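Local coordinates for cell cycle regulatory protein GcrA (Caulobacter crescentus, PDB 5YIU) that activates transcription in the control of the bacterial cell cycle, probably binding DNA through the helical N-terminal domain described here, at residues Gln27-Leu32 and Asn38-Lys43; Met5-Glu10 and Gly33-Asn38. All coordinates share one frame; numbering follows the deposited sequence.

Interaction 1: Gln27-Leu32 and Asn38-Lys43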
loop_
_atom_site.group_PDB
_atom_site.type_symbol
_atom_site.label_atom_id
_atom_site.label_comp_id
_atom_site.label_asym_id
_atom_site.label_seq_id
_atom_site.Cartn_x
_atom_site.Cartn_y
_atom_site.Cartn_z
ATOM N N GLN A 27 -8.368 -3.688 1.048
ATOM C CA GLN A 27 -8.418 -4.121 -0.344
ATOM C C GLN A 27 -7.080 -3.898 -1.014
ATOM O O GLN A 27 -6.604 -4.740 -1.767
ATOM C CB GLN A 27 -9.485 -3.335 -1.104
ATOM C CG GLN A 27 -10.917 -3.704 -0.786
ATOM C CD GLN A 27 -11.924 -2.808 -1.506
ATOM O OE1 GLN A 27 -12.057 -1.615 -1.196
ATOM N NE2 GLN A 27 -12.635 -3.379 -2.474
ATOM N N ILE A 28 -6.476 -2.748 -0.743
ATOM C CA ILE A 28 -5.181 -2.436 -1.337
ATOM C C ILE A 28 -4.098 -3.406 -0.868
ATOM O O ILE A 28 -3.293 -3.875 -1.666
ATOM C CB ILE A 28 -4.779 -0.979 -1.035
ATOM C CG1 ILE A 28 -5.749 -0.020 -1.740
ATOM C CG2 ILE A 28 -3.338 -0.717 -1.447
ATOM C CD1 ILE A 28 -5.564 1.419 -1.377
ATOM N N ALA A 29 -4.094 -3.721 0.425
ATOM C CA ALA A 29 -3.144 -4.695 0.952
ATOM C C ALA A 29 -3.306 -6.039 0.246
ATOM O O ALA A 29 -2.316 -6.694 -0.108
ATOM C CB ALA A 29 -3.319 -4.856 2.449
ATOM N N LYS A 30 -4.560 -6.441 0.042
ATOM C CA LYS A 30 -4.853 -7.718 -0.600
ATOM C C LYS A 30 -4.330 -7.729 -2.035
ATOM O O LYS A 30 -3.739 -8.710 -2.485
ATOM C CB LYS A 30 -6.360 -7.984 -0.580
ATOM C CG LYS A 30 -6.763 -9.417 -0.887
ATOM C CD LYS A 30 -7.284 -9.560 -2.304
ATOM C CE LYS A 30 -7.780 -10.975 -2.569
ATOM N NZ LYS A 30 -8.275 -11.136 -3.964
ATOM N N GLN A 31 -4.535 -6.633 -2.753
ATOM C CA GLN A 31 -4.077 -6.565 -4.140
ATOM C C GLN A 31 -2.554 -6.460 -4.282
ATOM O O GLN A 31 -1.971 -7.047 -5.184
ATOM C CB GLN A 31 -4.789 -5.435 -4.883
ATOM C CG GLN A 31 -6.291 -5.666 -4.979
ATOM C CD GLN A 31 -6.992 -4.693 -5.900
ATOM O OE1 GLN A 31 -6.403 -4.183 -6.857
ATOM N NE2 GLN A 31 -8.262 -4.428 -5.614
ATOM N N LEU A 32 -1.901 -5.729 -3.387
ATOM C CA LEU A 32 -0.447 -5.629 -3.419
ATOM C C LEU A 32 0.206 -6.952 -3.046
ATOM O O LEU A 32 1.174 -7.380 -3.675
ATOM C CB LEU A 32 0.022 -4.552 -2.442
ATOM C CG LEU A 32 -0.258 -3.094 -2.802
ATOM C CD1 LEU A 32 0.055 -2.221 -1.602
ATOM C CD2 LEU A 32 0.582 -2.682 -4.009
ATOM N N ASN A 38 -2.561 -2.234 8.026
ATOM C CA ASN A 38 -1.960 -1.141 8.772
ATOM C C ASN A 38 -0.696 -0.601 8.120
ATOM O O ASN A 38 -0.419 0.596 8.205
ATOM C CB ASN A 38 -1.672 -1.566 10.212
ATOM C CG ASN A 38 -2.932 -1.661 11.055
ATOM O OD1 ASN A 38 -4.032 -1.350 10.592
ATOM N ND2 ASN A 38 -2.775 -2.098 12.298
ATOM N N ALA A 39 0.066 -1.470 7.456
ATOM C CA ALA A 39 1.269 -1.003 6.784
ATOM C C ALA A 39 0.901 -0.140 5.568
ATOM O O ALA A 39 1.571 0.859 5.277
ATOM C CB ALA A 39 2.162 -2.170 6.390
ATOM N N VAL A 40 -0.183 -0.501 4.880
ATOM C CA VAL A 40 -0.698 0.334 3.801
ATOM C C VAL A 40 -1.100 1.714 4.335
ATOM O O VAL A 40 -0.762 2.742 3.752
ATOM C CB VAL A 40 -1.876 -0.356 3.078
ATOM C CG1 VAL A 40 -2.634 0.629 2.208
ATOM C CG2 VAL A 40 -1.375 -1.542 2.255
ATOM N N ILE A 41 -1.818 1.735 5.458
ATOM C CA ILE A 41 -2.206 3.005 6.068
ATOM C C ILE A 41 -0.983 3.869 6.382
ATOM O O ILE A 41 -0.951 5.060 6.066
ATOM C CB ILE A 41 -3.061 2.789 7.337
ATOM C CG1 ILE A 41 -4.435 2.234 6.938
ATOM C CG2 ILE A 41 -3.200 4.093 8.131
ATOM C CD1 ILE A 41 -5.292 1.745 8.111
ATOM N N GLY A 42 0.044 3.264 6.966
ATOM C CA GLY A 42 1.250 4.010 7.247
ATOM C C GLY A 42 1.865 4.626 6.004
ATOM O O GLY A 42 2.342 5.770 6.032
ATOM N N LYS A 43 1.896 3.865 4.915
ATOM C CA LYS A 43 2.453 4.371 3.665
ATOM C C LYS A 43 1.614 5.504 3.077
ATOM O O LYS A 43 2.165 6.488 2.588
ATOM C CB LYS A 43 2.626 3.229 2.655
ATOM C CG LYS A 43 3.280 3.634 1.344
ATOM C CD LYS A 43 4.662 4.225 1.551
ATOM C CE LYS A 43 5.370 4.410 0.223
ATOM N NZ LYS A 43 6.711 5.042 0.407
#
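Where Ile28, Ala29 and Leu32 meet Val40 no ring or amide takes part; the contact is made by aliphatic carbons. The two segments belong to helices 25-32 and 37-47, whose arrangement fits a helix-turn-helix, with 37-47 in the place of the recognition helix. Their axes come within 9.2 Å and their directions differ by 103°, leaving one crossing point, where the CA atoms of Ala29 and Val40 are 6.3 Å apart. Alanine suits this point because its small side chain lets the second helix approach closely. Val40 points from helix 37-47 toward helix 25-32, and its branching at CB divides the contact: CG1 goes to Ile28, CG2 to Ala29 and Leu32. With CG1 anti to the backbone N (chi1 166°), that methyl meets Ile28 CG2 at 4.0 Å. The beta-branched Ile28 uses its short branch here and also packs on Leu18 and Trp19 of helix 9-21, joining this pair of helices to the first one. Leu32, one turn beyond Ile28, brings its CD1 to 4.2 Å from Val40 CG2. That same Val40 methyl rests 3.8 Å from both CA and CB of Ala29.

Interaction 2: Met5-Glu10 and Gly33-Asn38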
loop_
_atom_site.group_PDB
_atom_site.type_symbol
_atom_site.label_atom_id
_atom_site.label_comp_id
_atom_site.label_asym_id
_atom_site.label_seq_id
_atom_site.Cartn_x
_atom_site.Cartn_y
_atom_site.Cartn_z
ATOM N N MET A 5 8.002 -6.225 2.391
ATOM C CA MET A 5 8.179 -5.882 0.978
ATOM C C MET A 5 8.653 -4.447 0.824
ATOM O O MET A 5 8.185 -3.558 1.524
ATOM C CB MET A 5 6.867 -6.036 0.205
ATOM C CG MET A 5 6.327 -7.443 0.109
ATOM S SD MET A 5 7.389 -8.545 -0.837
ATOM C CE MET A 5 6.293 -9.959 -1.024
ATOM N N SER A 6 9.574 -4.208 -0.099
ATOM C CA SER A 6 9.998 -2.857 -0.438
ATOM C C SER A 6 8.871 -2.103 -1.124
ATOM O O SER A 6 8.103 -2.700 -1.891
ATOM C CB SER A 6 11.186 -2.906 -1.396
ATOM O OG SER A 6 12.339 -3.412 -0.756
ATOM N N TRP A 7 8.781 -0.806 -0.870
ATOM C CA TRP A 7 7.845 0.044 -1.582
ATOM C C TRP A 7 8.490 0.454 -2.893
ATOM O O TRP A 7 9.029 1.551 -3.028
ATOM C CB TRP A 7 7.492 1.265 -0.740
ATOM C CG TRP A 7 6.590 0.911 0.402
ATOM C CD1 TRP A 7 6.919 0.864 1.730
ATOM C CD2 TRP A 7 5.214 0.515 0.316
ATOM N NE1 TRP A 7 5.834 0.470 2.473
ATOM C CE2 TRP A 7 4.773 0.257 1.630
ATOM C CE3 TRP A 7 4.309 0.365 -0.746
ATOM C CZ2 TRP A 7 3.471 -0.151 1.907
ATOM C CZ3 TRP A 7 3.020 -0.039 -0.462
ATOM C CH2 TRP A 7 2.615 -0.292 0.852
ATOM N N THR A 8 8.455 -0.463 -3.851
ATOM C CA THR A 8 8.965 -0.211 -5.193
ATOM C C THR A 8 8.128 0.858 -5.882
ATOM O O THR A 8 7.012 1.145 -5.463
ATOM C CB THR A 8 8.877 -1.481 -6.035
ATOM O OG1 THR A 8 7.504 -1.894 -6.107
ATOM C CG2 THR A 8 9.734 -2.603 -5.419
ATOM N N ASP A 9 8.656 1.441 -6.949
ATOM C CA ASP A 9 7.908 2.437 -7.700
ATOM C C ASP A 9 6.562 1.885 -8.145
ATOM O O ASP A 9 5.557 2.593 -8.102
ATOM C CB ASP A 9 8.697 2.919 -8.915
ATOM C CG ASP A 9 9.886 3.769 -8.538
ATOM O OD1 ASP A 9 10.027 4.121 -7.345
ATOM O OD2 ASP A 9 10.686 4.092 -9.441
ATOM N N GLU A 10 6.525 0.622 -8.555
ATOM C CA GLU A 10 5.268 0.043 -9.002
ATOM C C GLU A 10 4.267 -0.109 -7.857
ATOM O O GLU A 10 3.080 0.146 -8.018
ATOM C CB GLU A 10 5.484 -1.304 -9.703
ATOM C CG GLU A 10 4.209 -1.846 -10.341
ATOM C CD GLU A 10 4.370 -3.238 -10.915
ATOM O OE1 GLU A 10 5.509 -3.750 -10.940
ATOM O OE2 GLU A 10 3.350 -3.820 -11.342
ATOM N N GLY A 33 -0.328 -7.589 -2.011
ATOM C CA GLY A 33 0.213 -8.847 -1.527
ATOM C C GLY A 33 1.389 -8.656 -0.589
ATOM O O GLY A 33 2.174 -7.718 -0.753
ATOM N N GLY A 34 1.511 -9.544 0.396
ATOM C CA GLY A 34 2.648 -9.538 1.300
ATOM C C GLY A 34 2.793 -8.313 2.191
ATOM O O GLY A 34 3.876 -8.029 2.684
ATOM N N VAL A 35 1.705 -7.583 2.396
ATOM C CA VAL A 35 1.729 -6.390 3.236
ATOM C C VAL A 35 0.380 -6.303 3.944
ATOM O O VAL A 35 -0.632 -6.775 3.419
ATOM C CB VAL A 35 2.016 -5.112 2.379
ATOM C CG1 VAL A 35 0.898 -4.861 1.368
ATOM C CG2 VAL A 35 2.239 -3.884 3.245
ATOM N N THR A 36 0.362 -5.744 5.151
ATOM C CA THR A 36 -0.878 -5.661 5.913
ATOM C C THR A 36 -1.625 -4.358 5.705
ATOM O O THR A 36 -1.089 -3.372 5.200
ATOM C CB THR A 36 -0.624 -5.757 7.421
ATOM O OG1 THR A 36 0.186 -4.651 7.824
ATOM C CG2 THR A 36 0.055 -7.072 7.784
ATOM N N ARG A 37 -2.881 -4.372 6.128
ATOM C CA ARG A 37 -3.734 -3.202 6.120
ATOM C C ARG A 37 -3.072 -2.011 6.822
ATOM O O ARG A 37 -3.004 -0.904 6.274
ATOM C CB ARG A 37 -5.043 -3.561 6.810
ATOM C CG ARG A 37 -5.970 -2.411 6.978
ATOM C CD ARG A 37 -7.233 -2.819 7.701
ATOM N NE ARG A 37 -8.156 -1.696 7.688
ATOM C CZ ARG A 37 -8.126 -0.702 8.565
ATOM N NH1 ARG A 37 -7.243 -0.709 9.541
ATOM N NH2 ARG A 37 -8.990 0.295 8.470
ATOM N N ASN A 38 -2.561 -2.234 8.026
ATOM C CA ASN A 38 -1.960 -1.141 8.772
ATOM C C ASN A 38 -0.696 -0.601 8.120
ATOM O O ASN A 38 -0.419 0.596 8.205
ATOM C CB ASN A 38 -1.672 -1.566 10.212
ATOM C CG ASN A 38 -2.932 -1.661 11.055
ATOM O OD1 ASN A 38 -4.032 -1.350 10.592
ATOM N ND2 ASN A 38 -2.775 -2.098 12.298
HETATM O O HOH W 1 5.389 -5.980 3.622
#
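A single water joins Met5 to Gly34: it accepts a hydrogen bond from Met5 N at 2.9 Å and donates one to Gly34 O at 2.7 Å, so the extended N-terminal arm is tied to the interhelix turn through solvent. Met5 is modelled in two conformers; in the one described, its flexible chain bends at chi2 and its CG packs 3.6 Å from Gly34 O, a contact the second conformer makes less certain. Glycine suits positions 33 and 34, since both have positive phi (83° and 64°) as the chain leaves helix 25-32. Farther inward, Trp7 is the centre of an inverse gamma turn, and its indole packs on the domain. Its CZ2 lies 4.2 Å from Val35 CG2, the two side chains crossing at about a right angle. Val35 turns this methyl anti to its own backbone N, which leaves CG1 between N and the carbonyl carbon (chi1 64°). Trp7 also packs on Leu15 and Leu32, while Arg11 NH1 hydrogen-bonds Gly33 O. Threonine suits positions 8 and 36 as N-cap residues: Thr8 OG1 caps Arg11 N and Thr36 OG1 caps Ala39 N. The 33-36 link, between two helices, fits the turn of a helix-turn-helix, here flanked by an N-terminal arm.

From the N terminus, the arm and the start of helix 9-21 (5-10) come first, followed by the rest of that helix and then helix 25-32. Interaction 2 closes a 22-residue loop, mostly helical, when segment 33-38 returns to the arm. Interaction 1 closes a much shorter loop of five residues between 27-32 and 38-43. The segments alternate along the chain, so the two contacts cross, and they share Asn38. They also touch: Ala29 CB lies 3.4 Å from Val35 O, and Lys43 CB 3.6 Å from Trp7 CZ2. Together they tie the arm, the turn and the last two helices into one compact domain.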